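Local atomic coordinates of putative spindle pole body component alp6 protein (Chaetomium thermophilum, PDB entry 6L7R), a protein that probably binds gamma-tubulin and microtubule minus ends as GCP3 of the TUBGCP family, and is represented here by an N-terminal fragment. Residues S15-L20 / Q36-L41; D62-R67 / L77-L82; T84-L89 / N93-I98. All coordinates share one frame; numbering follows the deposited sequence.

Contact 1: S15-L20 / Q36-L41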
loop_
_atom_site.group_PDB
_atom_site.type_symbol
_atom_site.label_atom_id
_atom_site.label_comp_id
_atom_site.label_asym_id
_atom_site.label_seq_id
_atom_site.Cartn_x
_atom_site.Cartn_y
_atom_site.Cartn_z
ATOM N N SER A 15 -11.473 0.499 4.210
ATOM C CA SER A 15 -11.180 1.877 3.846
ATOM C C SER A 15 -10.657 1.967 2.422
ATOM O O SER A 15 -11.083 2.834 1.648
ATOM C CB SER A 15 -10.171 2.471 4.832
ATOM O OG SER A 15 -10.777 2.637 6.097
ATOM N N LEU A 16 -9.714 1.086 2.069
ATOM C CA LEU A 16 -9.161 1.062 0.718
ATOM C C LEU A 16 -10.259 0.882 -0.318
ATOM O O LEU A 16 -10.298 1.584 -1.331
ATOM C CB LEU A 16 -8.151 -0.079 0.577
ATOM C CG LEU A 16 -6.632 0.053 0.643
ATOM C CD1 LEU A 16 -6.036 -1.212 0.018
ATOM C CD2 LEU A 16 -6.101 1.319 -0.042
ATOM N N ILE A 17 -11.142 -0.096 -0.100
ATOM C CA ILE A 17 -12.161 -0.379 -1.102
ATOM C C ILE A 17 -13.029 0.845 -1.344
ATOM O O ILE A 17 -13.317 1.201 -2.494
ATOM C CB ILE A 17 -12.993 -1.599 -0.673
ATOM C CG1 ILE A 17 -12.097 -2.843 -0.685
ATOM C CG2 ILE A 17 -14.199 -1.757 -1.588
ATOM C CD1 ILE A 17 -12.781 -4.111 -0.166
ATOM N N GLY A 18 -13.448 1.524 -0.271
ATOM C CA GLY A 18 -14.281 2.699 -0.442
ATOM C C GLY A 18 -13.546 3.834 -1.126
ATOM O O GLY A 18 -14.141 4.587 -1.901
ATOM N N HIS A 19 -12.243 3.950 -0.879
ATOM C CA HIS A 19 -11.458 5.038 -1.452
ATOM C C HIS A 19 -11.118 4.788 -2.918
ATOM O O HIS A 19 -11.098 5.731 -3.717
ATOM C CB HIS A 19 -10.178 5.233 -0.633
ATOM C CG HIS A 19 -9.411 6.474 -0.987
ATOM N ND1 HIS A 19 -9.946 7.740 -0.874
ATOM C CD2 HIS A 19 -8.140 6.641 -1.428
ATOM C CE1 HIS A 19 -9.042 8.633 -1.239
ATOM N NE2 HIS A 19 -7.938 7.992 -1.581
ATOM N N LEU A 20 -10.823 3.540 -3.293
ATOM C CA LEU A 20 -10.349 3.243 -4.641
ATOM C C LEU A 20 -11.421 2.694 -5.576
ATOM O O LEU A 20 -11.201 2.680 -6.794
ATOM C CB LEU A 20 -9.192 2.242 -4.591
ATOM C CG LEU A 20 -7.977 2.717 -3.790
ATOM C CD1 LEU A 20 -6.818 1.757 -3.969
ATOM C CD2 LEU A 20 -7.595 4.115 -4.238
ATOM N N GLN A 36 -18.630 -6.600 -1.184
ATOM C CA GLN A 36 -18.315 -7.940 -0.703
ATOM C C GLN A 36 -17.456 -8.700 -1.711
ATOM O O GLN A 36 -16.504 -9.397 -1.329
ATOM C CB GLN A 36 -19.602 -8.712 -0.404
ATOM C CG GLN A 36 -19.398 -9.877 0.567
ATOM C CD GLN A 36 -18.717 -9.450 1.863
ATOM O OE1 GLN A 36 -19.206 -8.571 2.571
ATOM N NE2 GLN A 36 -17.582 -10.070 2.176
ATOM N N ALA A 37 -17.777 -8.578 -3.003
ATOM C CA ALA A 37 -16.987 -9.254 -4.029
ATOM C C ALA A 37 -15.560 -8.719 -4.055
ATOM O O ALA A 37 -14.595 -9.479 -4.235
ATOM C CB ALA A 37 -17.649 -9.073 -5.399
ATOM N N VAL A 38 -15.410 -7.409 -3.889
ATOM C CA VAL A 38 -14.074 -6.826 -3.875
ATOM C C VAL A 38 -13.333 -7.266 -2.624
ATOM O O VAL A 38 -12.151 -7.621 -2.677
ATOM C CB VAL A 38 -14.158 -5.292 -3.978
ATOM C CG1 VAL A 38 -12.774 -4.685 -3.881
ATOM C CG2 VAL A 38 -14.799 -4.890 -5.289
ATOM N N PHE A 39 -14.029 -7.280 -1.487
ATOM C CA PHE A 39 -13.404 -7.683 -0.233
ATOM C C PHE A 39 -12.855 -9.101 -0.336
ATOM O O PHE A 39 -11.736 -9.382 0.117
ATOM C CB PHE A 39 -14.417 -7.575 0.907
ATOM C CG PHE A 39 -13.829 -7.844 2.258
ATOM C CD1 PHE A 39 -13.883 -9.119 2.816
ATOM C CD2 PHE A 39 -13.204 -6.829 2.965
ATOM C CE1 PHE A 39 -13.327 -9.379 4.073
ATOM C CE2 PHE A 39 -12.649 -7.076 4.227
ATOM C CZ PHE A 39 -12.712 -8.356 4.775
ATOM N N ASP A 40 -13.634 -10.002 -0.937
ATOM C CA ASP A 40 -13.225 -11.394 -1.071
ATOM C C ASP A 40 -12.023 -11.522 -1.993
ATOM O O ASP A 40 -11.123 -12.335 -1.744
ATOM C CB ASP A 40 -14.396 -12.230 -1.596
ATOM C CG ASP A 40 -15.470 -12.458 -0.543
ATOM O OD1 ASP A 40 -15.471 -11.740 0.486
ATOM O OD2 ASP A 40 -16.319 -13.348 -0.753
ATOM N N LEU A 41 -11.991 -10.725 -3.063
ATOM C CA LEU A 41 -10.823 -10.697 -3.935
ATOM C C LEU A 41 -9.589 -10.217 -3.181
ATOM O O LEU A 41 -8.512 -10.811 -3.290
ATOM C CB LEU A 41 -11.079 -9.798 -5.136
ATOM C CG LEU A 41 -9.856 -9.630 -6.036
ATOM C CD1 LEU A 41 -9.531 -10.938 -6.735
ATOM C CD2 LEU A 41 -10.087 -8.515 -7.038
#
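The ring of Phe39 meets Ile17 at its edge, close to the ring plane. The nearest ring atom is CD2, 4.2 Å from Ile17 CD1. Asp40 OD1, from the next residue, also lies in the ring plane at an edge. Helix 6-20 adds Asn10, Ile13 and Asp14 against the same phenylalanine. The other flat groups are the amide of Gln36 and the carboxylate of Asp40. Gln36 NE2 donates to Asp40 OD1 over 3.2 Å, one turn along helix 29-47. The acceptor stays near the amide plane, and the amide meets the syn side of OD1 from 29° out of the carboxylate plane.

Ile17 does the bridging between the helices. Ile17 CD1 sits at the base of Phe39, 3.6 Å from Phe39 CA and 4.0 Å from Phe39 CB. Ile17 CG1 packs against Val38 CG1 at 3.8 Å, and the two side chains run past each other in opposite directions. The Val38 branch that meets Ile17 is the one anti to the backbone N (chi1 177°). Val38 also packs on an apolar side chain of another protein in the assembly. No hydrogen bond joins the segments: two successive helices of the N-terminal piece meet by apolar packing.

Contact 2: D62-R67 / L77-L82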
loop_
_atom_site.group_PDB
_atom_site.type_symbol
_atom_site.label_atom_id
_atom_site.label_comp_id
_atom_site.label_asym_id
_atom_site.label_seq_id
_atom_site.Cartn_x
_atom_site.Cartn_y
_atom_site.Cartn_z
ATOM N N ASP A 62 17.893 -0.395 -3.612
ATOM C CA ASP A 62 18.744 -0.607 -4.780
ATOM C C ASP A 62 17.909 -0.760 -6.045
ATOM O O ASP A 62 18.297 -0.275 -7.115
ATOM C CB ASP A 62 19.629 -1.833 -4.569
ATOM C CG ASP A 62 20.904 -1.506 -3.829
ATOM O OD1 ASP A 62 21.210 -2.196 -2.835
ATOM O OD2 ASP A 62 21.606 -0.559 -4.244
ATOM N N LEU A 63 16.759 -1.435 -5.942
ATOM C CA LEU A 63 15.856 -1.525 -7.083
ATOM C C LEU A 63 15.327 -0.151 -7.467
ATOM O O LEU A 63 15.214 0.168 -8.657
ATOM C CB LEU A 63 14.694 -2.470 -6.770
ATOM C CG LEU A 63 14.941 -3.980 -6.810
ATOM C CD1 LEU A 63 13.741 -4.726 -6.258
ATOM C CD2 LEU A 63 15.236 -4.431 -8.225
ATOM N N ILE A 64 15.001 0.677 -6.471
ATOM C CA ILE A 64 14.473 2.007 -6.755
ATOM C C ILE A 64 15.546 2.886 -7.386
ATOM O O ILE A 64 15.285 3.603 -8.360
ATOM C CB ILE A 64 13.903 2.642 -5.475
ATOM C CG1 ILE A 64 12.630 1.911 -5.034
ATOM C CG2 ILE A 64 13.633 4.124 -5.688
ATOM C CD1 ILE A 64 12.128 2.329 -3.664
ATOM N N LYS A 65 16.770 2.842 -6.855
ATOM C CA LYS A 65 17.833 3.673 -7.412
ATOM C C LYS A 65 18.100 3.318 -8.871
ATOM O O LYS A 65 18.162 4.201 -9.733
ATOM C CB LYS A 65 19.108 3.531 -6.578
ATOM C CG LYS A 65 19.940 4.807 -6.500
ATOM C CD LYS A 65 21.328 4.549 -5.925
ATOM C CE LYS A 65 21.259 3.721 -4.644
ATOM N NZ LYS A 65 20.479 4.380 -3.554
ATOM N N ARG A 66 18.259 2.026 -9.170
ATOM C CA ARG A 66 18.567 1.647 -10.546
ATOM C C ARG A 66 17.403 1.952 -11.477
ATOM O O ARG A 66 17.615 2.282 -12.650
ATOM C CB ARG A 66 18.954 0.170 -10.622
ATOM C CG ARG A 66 20.444 -0.087 -10.426
ATOM C CD ARG A 66 21.302 0.939 -11.173
ATOM N NE ARG A 66 22.699 0.521 -11.290
ATOM C CZ ARG A 66 23.728 1.153 -10.731
ATOM N NH1 ARG A 66 23.528 2.245 -10.006
ATOM N NH2 ARG A 66 24.959 0.690 -10.896
ATOM N N ARG A 67 16.174 1.860 -10.972
ATOM C CA ARG A 67 15.021 2.319 -11.739
ATOM C C ARG A 67 15.125 3.813 -12.033
ATOM O O ARG A 67 14.917 4.246 -13.171
ATOM C CB ARG A 67 13.737 1.986 -10.979
ATOM C CG ARG A 67 12.518 2.785 -11.390
ATOM C CD ARG A 67 11.592 1.983 -12.271
ATOM N NE ARG A 67 10.339 2.691 -12.525
ATOM C CZ ARG A 67 9.423 2.289 -13.398
ATOM N NH1 ARG A 67 9.616 1.182 -14.100
ATOM N NH2 ARG A 67 8.314 2.993 -13.570
ATOM N N LEU A 77 19.546 11.562 -6.699
ATOM C CA LEU A 77 20.185 12.035 -5.472
ATOM C C LEU A 77 19.142 12.363 -4.406
ATOM O O LEU A 77 19.307 12.014 -3.229
ATOM C CB LEU A 77 21.063 13.258 -5.771
ATOM C CG LEU A 77 21.673 14.047 -4.600
ATOM C CD1 LEU A 77 22.416 13.130 -3.640
ATOM C CD2 LEU A 77 22.608 15.174 -5.089
ATOM N N ARG A 78 18.049 13.018 -4.806
ATOM C CA ARG A 78 17.003 13.356 -3.850
ATOM C C ARG A 78 16.423 12.106 -3.197
ATOM O O ARG A 78 16.188 12.084 -1.983
ATOM C CB ARG A 78 15.910 14.167 -4.541
ATOM C CG ARG A 78 14.756 14.539 -3.625
ATOM C CD ARG A 78 14.140 15.888 -3.994
ATOM N NE ARG A 78 13.568 15.918 -5.340
ATOM C CZ ARG A 78 12.270 15.810 -5.616
ATOM N NH1 ARG A 78 11.384 15.657 -4.640
ATOM N NH2 ARG A 78 11.855 15.864 -6.876
ATOM N N PHE A 79 16.193 11.046 -3.977
ATOM C CA PHE A 79 15.709 9.812 -3.368
ATOM C C PHE A 79 16.717 9.262 -2.369
ATOM O O PHE A 79 16.338 8.786 -1.292
ATOM C CB PHE A 79 15.411 8.742 -4.413
ATOM C CG PHE A 79 15.341 7.366 -3.815
ATOM C CD1 PHE A 79 14.209 6.966 -3.115
ATOM C CD2 PHE A 79 16.427 6.503 -3.884
ATOM C CE1 PHE A 79 14.144 5.710 -2.522
ATOM C CE2 PHE A 79 16.379 5.256 -3.290
ATOM C CZ PHE A 79 15.234 4.851 -2.615
ATOM N N SER A 80 18.002 9.281 -2.729
ATOM C CA SER A 80 19.032 8.745 -1.846
ATOM C C SER A 80 19.062 9.490 -0.516
ATOM O O SER A 80 19.217 8.877 0.548
ATOM C CB SER A 80 20.387 8.815 -2.544
ATOM O OG SER A 80 21.373 8.144 -1.789
ATOM N N ASN A 81 18.902 10.812 -0.549
ATOM C CA ASN A 81 18.845 11.561 0.702
ATOM C C ASN A 81 17.562 11.250 1.472
ATOM O O ASN A 81 17.581 11.134 2.703
ATOM C CB ASN A 81 18.972 13.058 0.419
ATOM C CG ASN A 81 20.335 13.431 -0.157
ATOM O OD1 ASN A 81 21.299 12.670 -0.040
ATOM N ND2 ASN A 81 20.419 14.601 -0.788
ATOM N N LEU A 82 16.437 11.109 0.768
ATOM C CA LEU A 82 15.195 10.730 1.443
ATOM C C LEU A 82 15.315 9.359 2.105
ATOM O O LEU A 82 14.878 9.171 3.252
ATOM C CB LEU A 82 14.030 10.745 0.452
ATOM C CG LEU A 82 13.540 12.109 -0.034
ATOM C CD1 LEU A 82 12.682 11.983 -1.291
ATOM C CD2 LEU A 82 12.766 12.799 1.067
#
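Ile64 and Phe79 meet face-on between two consecutive antiparallel helices, an alpha-helical hairpin. Helix 59-70 supplies Ile64 and helix 76-88 supplies Phe79. The short segments run at 164° to each other, and their axes come within 10.3 Å.

The first shell is a CH-pi contact. Ile64 CG2 sits 3.6 Å from the centroid of the Phe79 ring, 14° off the ring normal. The methyl is therefore almost centred over one face. Ile64 CB follows, 3.9 Å from Phe79 CZ, and Ile64 CD1 is looser, 4.1 Å from Phe79 CE1. The two side chains cross at about a right angle. In Ile64 the branch that touches the ring, CG2, is anti to the backbone N, while CG1 lies beside it. Phe79 CG is anti to its own N, which brings the ring across to helix 59-70.

Next comes Lys65. Its chain bends near the end and brings NZ to the edge of the ring, close to its plane. No hydrogen bond crosses between the segments.

Further out, Ile64 also packs on Leu99 and His103 of helix 95-105, and Leu63 touches His103. Apolar side chains of another protein in the assembly reach both Ile64 and Phe79. Outside the two segments, Arg78 NH1 pairs in a salt bridge with an acidic side chain of that other protein. At the ring edge, Lys65 NZ stands 4.2 Å from Phe79 CE2 and 4.3 Å from Ser80 OG.

Contact 3: T84-L89 / N93-I98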
loop_
_atom_site.group_PDB
_atom_site.type_symbol
_atom_site.label_atom_id
_atom_site.label_comp_id
_atom_site.label_asym_id
_atom_site.label_seq_id
_atom_site.Cartn_x
_atom_site.Cartn_y
_atom_site.Cartn_z
ATOM N N THR A 84 17.965 7.881 3.253
ATOM C CA THR A 84 18.793 7.975 4.445
ATOM C C THR A 84 18.002 8.543 5.616
ATOM O O THR A 84 18.090 8.037 6.739
ATOM C CB THR A 84 20.019 8.835 4.151
ATOM O OG1 THR A 84 20.860 8.151 3.215
ATOM C CG2 THR A 84 20.797 9.113 5.426
ATOM N N ARG A 85 17.235 9.614 5.371
ATOM C CA ARG A 85 16.409 10.195 6.425
ATOM C C ARG A 85 15.444 9.164 6.975
ATOM O O ARG A 85 15.274 9.034 8.194
ATOM C CB ARG A 85 15.618 11.391 5.895
ATOM C CG ARG A 85 16.427 12.641 5.590
ATOM C CD ARG A 85 15.443 13.797 5.276
ATOM N NE ARG A 85 14.432 13.920 6.324
ATOM C CZ ARG A 85 13.276 14.564 6.184
ATOM N NH1 ARG A 85 12.951 15.122 5.027
ATOM N NH2 ARG A 85 12.433 14.636 7.205
ATOM N N LEU A 86 14.792 8.431 6.079
ATOM C CA LEU A 86 13.796 7.457 6.508
ATOM C C LEU A 86 14.409 6.412 7.429
ATOM O O LEU A 86 13.819 6.057 8.456
ATOM C CB LEU A 86 13.178 6.788 5.283
ATOM C CG LEU A 86 12.177 5.683 5.603
ATOM C CD1 LEU A 86 10.933 6.283 6.218
ATOM C CD2 LEU A 86 11.848 4.888 4.344
ATOM N N LEU A 87 15.591 5.908 7.074
ATOM C CA LEU A 87 16.210 4.844 7.858
ATOM C C LEU A 87 16.481 5.278 9.292
ATOM O O LEU A 87 16.459 4.444 10.206
ATOM C CB LEU A 87 17.517 4.400 7.205
ATOM C CG LEU A 87 17.480 3.722 5.839
ATOM C CD1 LEU A 87 18.876 3.234 5.506
ATOM C CD2 LEU A 87 16.491 2.581 5.843
ATOM N N ALA A 88 16.748 6.569 9.505
ATOM C CA ALA A 88 17.099 7.083 10.825
ATOM C C ALA A 88 15.890 7.294 11.732
ATOM O O ALA A 88 16.070 7.500 12.938
ATOM C CB ALA A 88 17.870 8.403 10.682
ATOM N N LEU A 89 14.676 7.252 11.197
ATOM C CA LEU A 89 13.505 7.555 12.008
ATOM C C LEU A 89 13.256 6.431 13.010
ATOM O O LEU A 89 13.476 5.256 12.692
ATOM C CB LEU A 89 12.272 7.752 11.123
ATOM C CG LEU A 89 12.241 8.991 10.218
ATOM C CD1 LEU A 89 10.969 8.997 9.379
ATOM C CD2 LEU A 89 12.360 10.286 11.022
ATOM N N ASN A 93 8.676 -0.647 11.617
ATOM C CA ASN A 93 9.472 -1.864 11.702
ATOM C C ASN A 93 9.676 -2.545 10.357
ATOM O O ASN A 93 10.496 -3.468 10.269
ATOM C CB ASN A 93 8.812 -2.866 12.671
ATOM C CG ASN A 93 8.504 -2.249 14.025
ATOM O OD1 ASN A 93 7.350 -2.187 14.453
ATOM N ND2 ASN A 93 9.538 -1.767 14.694
ATOM N N GLN A 94 8.950 -2.136 9.318
ATOM C CA GLN A 94 8.989 -2.809 8.021
ATOM C C GLN A 94 9.306 -1.812 6.915
ATOM O O GLN A 94 8.612 -1.724 5.899
ATOM C CB GLN A 94 7.672 -3.532 7.732
ATOM C CG GLN A 94 7.274 -4.527 8.813
ATOM C CD GLN A 94 8.178 -5.739 8.831
ATOM O OE1 GLN A 94 8.786 -6.089 7.817
ATOM N NE2 GLN A 94 8.269 -6.392 9.980
ATOM N N LYS A 95 10.383 -1.041 7.101
ATOM C CA LYS A 95 10.729 -0.040 6.099
ATOM C C LYS A 95 11.038 -0.687 4.756
ATOM O O LYS A 95 10.644 -0.166 3.705
ATOM C CB LYS A 95 11.917 0.804 6.590
ATOM C CG LYS A 95 11.573 1.678 7.776
ATOM C CD LYS A 95 12.757 2.561 8.172
ATOM C CE LYS A 95 12.462 3.384 9.418
ATOM N NZ LYS A 95 12.544 2.562 10.657
ATOM N N TRP A 96 11.738 -1.830 4.768
ATOM C CA TRP A 96 12.064 -2.518 3.521
ATOM C C TRP A 96 10.805 -2.833 2.724
ATOM O O TRP A 96 10.784 -2.712 1.494
ATOM C CB TRP A 96 12.833 -3.811 3.812
ATOM C CG TRP A 96 11.926 -4.921 4.292
ATOM C CD1 TRP A 96 11.593 -5.210 5.586
ATOM C CD2 TRP A 96 11.203 -5.860 3.474
ATOM N NE1 TRP A 96 10.722 -6.274 5.625
ATOM C CE2 TRP A 96 10.465 -6.690 4.344
ATOM C CE3 TRP A 96 11.108 -6.072 2.094
ATOM C CZ2 TRP A 96 9.647 -7.725 3.877
ATOM C CZ3 TRP A 96 10.296 -7.102 1.631
ATOM C CH2 TRP A 96 9.576 -7.912 2.521
ATOM N N ALA A 97 9.739 -3.230 3.406
ATOM C CA ALA A 97 8.566 -3.674 2.667
ATOM C C ALA A 97 7.771 -2.495 2.132
ATOM O O ALA A 97 7.164 -2.597 1.056
ATOM C CB ALA A 97 7.696 -4.570 3.553
ATOM N N ILE A 98 7.752 -1.373 2.857
ATOM C CA ILE A 98 7.070 -0.203 2.321
ATOM C C ILE A 98 7.777 0.284 1.062
ATOM O O ILE A 98 7.133 0.619 0.061
ATOM C CB ILE A 98 6.952 0.895 3.391
ATOM C CG1 ILE A 98 6.357 0.292 4.672
ATOM C CG2 ILE A 98 6.075 2.011 2.860
ATOM C CD1 ILE A 98 6.533 1.113 5.943
#
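Lys95 lies alongside Leu86, and the two side chains slide past each other in opposite directions. The closest side-chain atoms are Leu86 CG and Lys95 CD, 4.1 Å apart. Leu87 stands at the margin of the same aliphatic chain, with its CD2 4.4 Å from Lys95 CD. Lys95 CG lies beside its backbone N, anti to the carbonyl carbon. The chain then runs extended until the last torsion, where it bends (chi4 77°) and turns the ammonium group aside.

That course takes Lys95 past the carbonyls of Leu86 and Leu89. Lys95 CE comes to 3.1 Å from Leu86 O, a close approach of a CH2 group to a carbonyl that already accepts from Leu89 N. Lys95 NZ is 3.5 Å from Leu89 O, with no hydrogen bond between them. The bonds of NZ go to Val91 O and Leu92 O. The contact thus closes the short loop between two consecutive helices, 76-88 and 95-105.

The CB of Trp96 is directed away from 84-89. Trp96 NE1 donates to Gln94 OE1 over 2.9 Å; the bond is bent to 134°, and OE1 lies 31° out of the indole plane. Ala97 CB sits over the centre of one indole face. Gln94 is the N-cap of helix 95-105, so this bond ties the cap residue to the first turn. Trp96 also packs on Ile53 and Val57, and the backbone N atoms of Asn93 and Gln94 bond to an acidic side chain of another protein.

The contact has two characters. The lysine's methylenes pack on leucines, while its ammonium is bonded by the carbonyls of Val91 and Leu92 in the loop, a setting that would probably favour the protonated form.

The fold has helices and no strands, and the three contacts follow each other in series. Contact 1 joins helices 6-20 and 29-47. It lies on the opposite side of the chain's centre from the other two. Its centre is 32 Å from that of contact 2 and 28 Å from that of contact 3, with nearest atoms about 18 Å and 13 Å apart. Contacts 2 and 3 share helix 76-88, and their centres are only 13 Å apart. Together they join helices 59-70, 76-88 and 95-105 into one group. The one other protein chain of the assembly reaches residues of all three contacts.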